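Local coordinates for hypothetical protein PA5026 (Pseudomonas aeruginosa, PDB 1SH8) that is of unknown biochemical function but has a hotdog fold and is probably a thioesterase, at residues E16-A19 with F20-R23; R91-K94 with G95-V99. One frame throughout, in Å; residues are numbered along the deposited sequence.

Contact 1 of 2, residues E16-A19 with F20-R23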
ATOM      1  N   GLU A  16       2.509 -10.892  13.256  1.00 12.31           N
ATOM      2  CA  GLU A  16       1.230 -11.595  13.202  1.00 13.33           C
ATOM      3  C   GLU A  16      -0.069 -10.936  13.645  1.00 12.85           C
ATOM      4  O   GLU A  16      -1.136 -11.518  13.449  1.00 13.92           O
ATOM      5  CB  GLU A  16       1.383 -12.925  13.946  1.00 14.36           C
ATOM      6  CG  GLU A  16       2.432 -13.840  13.328  1.00 17.53           C
ATOM      7  CD  GLU A  16       2.680 -15.085  14.146  1.00 19.96           C
ATOM      8  OE1 GLU A  16       1.692 -15.734  14.554  1.00 19.76           O
ATOM      9  OE2 GLU A  16       3.863 -15.418  14.375  1.00 20.15           O
ATOM     10  N   LYS A  17      -0.026  -9.745  14.225  1.00 12.96           N
ATOM     11  CA  LYS A  17      -1.283  -9.147  14.658  1.00 13.74           C
ATOM     12  C   LYS A  17      -2.227  -8.893  13.485  1.00 13.83           C
ATOM     13  O   LYS A  17      -3.440  -9.079  13.603  1.00 13.83           O
ATOM     14  CB  LYS A  17      -1.044  -7.844  15.414  1.00 15.36           C
ATOM     15  CG  LYS A  17      -2.272  -7.385  16.191  1.00 19.47           C
ATOM     16  CD  LYS A  17      -1.926  -6.258  17.134  1.00 23.17           C
ATOM     17  CE  LYS A  17      -3.121  -5.847  17.971  1.00 25.23           C
ATOM     18  NZ  LYS A  17      -2.753  -4.719  18.878  1.00 27.23           N
ATOM     19  N   ILE A  18      -1.668  -8.465  12.357  1.00 11.69           N
ATOM     20  CA  ILE A  18      -2.468  -8.194  11.162  1.00  9.75           C
ATOM     21  C   ILE A  18      -2.273  -9.345  10.176  1.00  9.72           C
ATOM     22  O   ILE A  18      -1.172  -9.553   9.655  1.00 10.00           O
ATOM     23  CB  ILE A  18      -2.045  -6.847  10.518  1.00  9.63           C
ATOM     24  CG1 ILE A  18      -2.279  -5.708  11.517  1.00  7.97           C
ATOM     25  CG2 ILE A  18      -2.837  -6.597   9.231  1.00  9.21           C
ATOM     26  CD1 ILE A  18      -1.856  -4.348  11.007  1.00 10.96           C
ATOM     27  N   ALA A  19      -3.347 -10.097   9.931  1.00  9.71           N
ATOM     28  CA  ALA A  19      -3.310 -11.259   9.042  1.00  9.82           C
ATOM     29  C   ALA A  19      -2.761 -10.969   7.646  1.00  9.32           C
ATOM     30  O   ALA A  19      -2.017 -11.775   7.086  1.00 10.10           O
ATOM     31  CB  ALA A  19      -4.700 -11.878   8.936  1.00 10.26           C
ATOM     32  N   PHE A  20      -3.146  -9.825   7.085  1.00  8.58           N
ATOM     33  CA  PHE A  20      -2.688  -9.414   5.762  1.00  7.81           C
ATOM     34  C   PHE A  20      -1.160  -9.402   5.760  1.00  8.99           C
ATOM     35  O   PHE A  20      -0.522  -9.849   4.804  1.00  9.06           O
ATOM     36  CB  PHE A  20      -3.233  -8.013   5.461  1.00  8.66           C
ATOM     37  CG  PHE A  20      -2.863  -7.478   4.099  1.00  8.18           C
ATOM     38  CD1 PHE A  20      -3.750  -7.588   3.029  1.00  9.05           C
ATOM     39  CD2 PHE A  20      -1.646  -6.828   3.898  1.00  7.51           C
ATOM     40  CE1 PHE A  20      -3.432  -7.050   1.773  1.00  8.50           C
ATOM     41  CE2 PHE A  20      -1.320  -6.290   2.654  1.00  8.03           C
ATOM     42  CZ  PHE A  20      -2.215  -6.400   1.589  1.00  7.89           C
ATOM     43  N   VAL A  21      -0.580  -8.894   6.846  1.00  9.07           N
ATOM     44  CA  VAL A  21       0.872  -8.818   6.994  1.00  8.73           C
ATOM     45  C   VAL A  21       1.461 -10.206   7.222  1.00  9.45           C
ATOM     46  O   VAL A  21       2.466 -10.578   6.619  1.00  9.41           O
ATOM     47  CB  VAL A  21       1.259  -7.899   8.176  1.00  9.45           C
ATOM     48  CG1 VAL A  21       2.767  -7.973   8.438  1.00  9.67           C
ATOM     49  CG2 VAL A  21       0.850  -6.465   7.863  1.00  7.12           C
ATOM     50  N   GLN A  22       0.821 -10.978   8.089  1.00  9.49           N
ATOM     51  CA  GLN A  22       1.292 -12.320   8.382  1.00 10.71           C
ATOM     52  C   GLN A  22       1.397 -13.156   7.096  1.00 11.08           C
ATOM     53  O   GLN A  22       2.393 -13.855   6.883  1.00 11.64           O
ATOM     54  CB  GLN A  22       0.341 -12.987   9.383  1.00 12.16           C
ATOM     55  CG  GLN A  22       0.920 -14.223  10.045  1.00 14.36           C
ATOM     56  CD  GLN A  22       0.985 -15.410   9.110  1.00 18.42           C
ATOM     57  OE1 GLN A  22       1.923 -16.212   9.171  1.00 23.34           O
ATOM     58  NE2 GLN A  22      -0.016 -15.540   8.243  1.00 16.06           N
ATOM     59  N   ARG A  23       0.379 -13.065   6.238  1.00 10.71           N
ATOM     60  CA  ARG A  23       0.353 -13.821   4.984  1.00 11.04           C
ATOM     61  C   ARG A  23       1.494 -13.467   4.030  1.00 10.74           C
ATOM     62  O   ARG A  23       1.865 -14.281   3.185  1.00 10.78           O
ATOM     63  CB  ARG A  23      -0.979 -13.615   4.253  1.00 11.54           C
ATOM     64  CG  ARG A  23      -2.210 -14.122   4.991  1.00 14.08           C
ATOM     65  CD  ARG A  23      -3.427 -14.195   4.057  1.00 14.63           C
ATOM     66  NE  ARG A  23      -3.819 -12.902   3.489  1.00 18.17           N
ATOM     67  CZ  ARG A  23      -4.705 -12.070   4.036  1.00 19.17           C
ATOM     68  NH1 ARG A  23      -5.302 -12.384   5.183  1.00 16.65           N
ATOM     69  NH2 ARG A  23      -5.010 -10.929   3.424  1.00 17.91           N
TER

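Contact 2 of 2, residues R91-K94 with G95-V99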
ATOM      1  N   ARG A  91      13.386   1.243  -8.729  1.00 11.14           N
ATOM      2  CA  ARG A  91      13.839   0.165  -9.605  1.00 13.72           C
ATOM      3  C   ARG A  91      13.214  -1.169  -9.214  1.00 12.59           C
ATOM      4  O   ARG A  91      12.789  -1.352  -8.074  1.00 11.53           O
ATOM      5  CB  ARG A  91      15.367   0.069  -9.574  1.00 16.66           C
ATOM      6  CG  ARG A  91      15.974   0.082  -8.190  1.00 21.58           C
ATOM      7  CD  ARG A  91      17.430   0.517  -8.249  1.00 25.80           C
ATOM      8  NE  ARG A  91      18.294  -0.508  -8.822  1.00 29.94           N
ATOM      9  CZ  ARG A  91      19.488  -0.267  -9.355  1.00 32.24           C
ATOM     10  NH1 ARG A  91      19.960   0.974  -9.394  1.00 32.15           N
ATOM     11  NH2 ARG A  91      20.214  -1.267  -9.841  1.00 32.03           N
ATOM     12  N   PRO A  92      13.129  -2.114 -10.164  1.00 13.12           N
ATOM     13  CA  PRO A  92      12.542  -3.423  -9.858  1.00 13.42           C
ATOM     14  C   PRO A  92      13.164  -4.000  -8.589  1.00 11.78           C
ATOM     15  O   PRO A  92      14.384  -4.045  -8.456  1.00 13.82           O
ATOM     16  CB  PRO A  92      12.879  -4.245 -11.100  1.00 14.90           C
ATOM     17  CG  PRO A  92      12.834  -3.214 -12.195  1.00 14.54           C
ATOM     18  CD  PRO A  92      13.584  -2.055 -11.566  1.00 13.94           C
ATOM     19  N   ALA A  93      12.321  -4.430  -7.655  1.00 11.54           N
ATOM     20  CA  ALA A  93      12.797  -4.988  -6.393  1.00 10.79           C
ATOM     21  C   ALA A  93      12.934  -6.501  -6.493  1.00 10.71           C
ATOM     22  O   ALA A  93      11.937  -7.224  -6.498  1.00 11.04           O
ATOM     23  CB  ALA A  93      11.836  -4.616  -5.265  1.00 10.19           C
ATOM     24  N   LYS A  94      14.175  -6.972  -6.582  1.00 11.04           N
ATOM     25  CA  LYS A  94      14.443  -8.400  -6.692  1.00 12.13           C
ATOM     26  C   LYS A  94      15.025  -8.952  -5.399  1.00 10.95           C
ATOM     27  O   LYS A  94      15.826  -8.293  -4.738  1.00 11.19           O
ATOM     28  CB  LYS A  94      15.401  -8.664  -7.860  1.00 14.63           C
ATOM     29  CG  LYS A  94      14.818  -8.265  -9.212  1.00 19.35           C
ATOM     30  CD  LYS A  94      15.772  -8.566 -10.352  1.00 23.48           C
ATOM     31  CE  LYS A  94      15.205  -8.089 -11.681  1.00 26.40           C
ATOM     32  NZ  LYS A  94      13.925  -8.768 -12.016  1.00 29.10           N
ATOM     33  N   GLY A  95      14.608 -10.164  -5.040  1.00 10.29           N
ATOM     34  CA  GLY A  95      15.098 -10.781  -3.826  1.00  8.97           C
ATOM     35  C   GLY A  95      14.411 -10.213  -2.602  1.00 10.10           C
ATOM     36  O   GLY A  95      13.341  -9.605  -2.707  1.00  9.44           O
ATOM     37  N   ASP A  96      15.020 -10.417  -1.436  1.00  9.74           N
ATOM     38  CA  ASP A  96      14.463  -9.913  -0.189  1.00  9.82           C
ATOM     39  C   ASP A  96      14.728  -8.415  -0.074  1.00  9.27           C
ATOM     40  O   ASP A  96      15.810  -7.929  -0.426  1.00  8.93           O
ATOM     41  CB  ASP A  96      15.082 -10.635   1.007  1.00  9.42           C
ATOM     42  CG  ASP A  96      14.711 -12.104   1.065  1.00 10.72           C
ATOM     43  OD1 ASP A  96      13.866 -12.543   0.263  1.00 10.85           O
ATOM     44  OD2 ASP A  96      15.264 -12.819   1.928  1.00 13.97           O
ATOM     45  N   ILE A  97      13.736  -7.690   0.433  1.00  8.34           N
ATOM     46  CA  ILE A  97      13.832  -6.245   0.580  1.00  7.10           C
ATOM     47  C   ILE A  97      13.713  -5.874   2.054  1.00  8.20           C
ATOM     48  O   ILE A  97      12.941  -6.489   2.791  1.00  7.41           O
ATOM     49  CB  ILE A  97      12.704  -5.557  -0.231  1.00  7.34           C
ATOM     50  CG1 ILE A  97      12.731  -6.052  -1.683  1.00  7.90           C
ATOM     51  CG2 ILE A  97      12.860  -4.050  -0.186  1.00  7.42           C
ATOM     52  CD1 ILE A  97      14.037  -5.773  -2.427  1.00  8.07           C
ATOM     53  N   ARG A  98      14.477  -4.870   2.484  1.00  7.46           N
ATOM     54  CA  ARG A  98      14.453  -4.443   3.878  1.00  6.93           C
ATOM     55  C   ARG A  98      14.230  -2.954   4.039  1.00  6.56           C
ATOM     56  O   ARG A  98      14.362  -2.170   3.094  1.00  7.07           O
ATOM     57  CB  ARG A  98      15.773  -4.795   4.589  1.00  7.74           C
ATOM     58  CG  ARG A  98      16.123  -6.269   4.637  1.00  7.62           C
ATOM     59  CD  ARG A  98      17.291  -6.506   5.599  1.00  9.75           C
ATOM     60  NE  ARG A  98      18.520  -5.831   5.169  1.00 10.22           N
ATOM     61  CZ  ARG A  98      19.640  -5.782   5.892  1.00 10.72           C
ATOM     62  NH1 ARG A  98      19.692  -6.364   7.085  1.00 10.26           N
ATOM     63  NH2 ARG A  98      20.716  -5.159   5.419  1.00 11.40           N
ATOM     64  N   VAL A  99      13.910  -2.574   5.268  1.00  6.66           N
ATOM     65  CA  VAL A  99      13.701  -1.184   5.620  1.00  6.66           C
ATOM     66  C   VAL A  99      14.020  -1.022   7.101  1.00  7.68           C
ATOM     67  O   VAL A  99      13.842  -1.953   7.894  1.00  7.73           O
ATOM     68  CB  VAL A  99      12.230  -0.747   5.385  1.00  6.05           C
ATOM     69  CG1 VAL A  99      11.299  -1.488   6.342  1.00  5.76           C
ATOM     70  CG2 VAL A  99      12.093   0.764   5.577  1.00  7.92           C
TER
HETATM   71  O   HOH W   1      11.538  -9.280  -4.778  1.00 10.00           O
HETATM   72  O   HOH W   2      17.424  -8.448  -2.615  1.00 14.39           O

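Contact 1 of 2, residues E16-A19 with F20-R23
Three backbone bonds run from Ile18 and Ala19 into the first turn of helix 19-24, making this the N-terminal start of a helix, here at the interface with the second subunit. Ile18 is the N-cap residue. Ile18 O accepts from Gln22 N at 2.9 Å and Ala19 O from Arg23 N at 2.9 Å, the first i to i+4 bonds of the helix; Val21 N also donates to Ile18 O through a weak, strongly bent bond.

Apolar packing fills the buried side. Ile18 CG2 lies 3.9 Å from Val21 CG2 and also reaches Phe20 CB; branched Ile18 and Val21 suit this place because their methyl arms start close to the backbone. On the outer side, Glu16 and Gln22 run alongside each other, pointing the same way, with their CG atoms 3.6 Å apart: long polar chains pack here through their methylenes.

Arg23 folds back along the turn. With CG beside the backbone N (chi1 -63°) and a bend at chi3, its chain passes Ala19 O (Arg23 CG to Ala19 O 3.2 Å) and sets one guanidinium face toward Ala19 C. Arg23 NH1 comes within 3.8 Å of Ala19 CB, an approach that the single methyl of Ala19 allows, and donates a hydrogen bond to Gly44 O of the second subunit.

Phe20 meets its own counterpart in that subunit, their rings nearly perpendicular, while Phe20 and Val21 pack on Thr59 of helix 54-62.

Contact 2 of 2, residues R91-K94 with G95-V99
Ala93 and Ile97 make a local apolar contact, four residues apart, in the turn that leads from strand 78-89 into strand 97-102. Ala93 CB meets Ile97 CD1 at 3.8 Å, with CG1 only slightly farther. Ile97 turns its CG1 branch anti to the carbonyl carbon (chi1 -53°), and a bend at chi2 (-60°) swings CD1 back over the turn, where it also lies 3.9 Å from Lys94 O. Alanine suits the place because its one methyl lets the longer isoleucine arm lie against it.

In the hotdog fold an antiparallel sheet wraps round a central helix, here 54-62, and the two buried residues face that interior: Ala93 packs on Leu57 and Ile97 on Leu60, both of this helix.

Two waters bridge backbone carbonyls along the turn. One donates to Ala93 O (2.7 Å) and Gly95 O (2.8 Å); the other donates to Lys94 O (2.7 Å) and Asp96 O (2.8 Å). At its positive phi (78°) Gly95, having no side chain, avoids crowding Lys94 O. The polar ends beside it leave the turn: Lys94 NZ donates a hydrogen bond to Gly50 O, and Asp96 OD1 accepts one from Gly42 N.

In the fold
From the N terminus, the chain leaves helix 7-16 and reaches contact 1, which closes the short link into helix 19-24. It then makes strands 27-32 and 35-40, helices 54-62 and 64-72, and strand 78-89 before contact 2 closes the turn between that strand and strand 97-102, the neighbour of 35-40. The two contacts are in series, neither nesting nor crossing, with centres 20 Å apart and nearest atoms about 11 Å apart. Helix 54-62 joins them indirectly, since both contacts pack against it. Contact 1 faces the second subunit, whereas no other chain of the assembly touches contact 2.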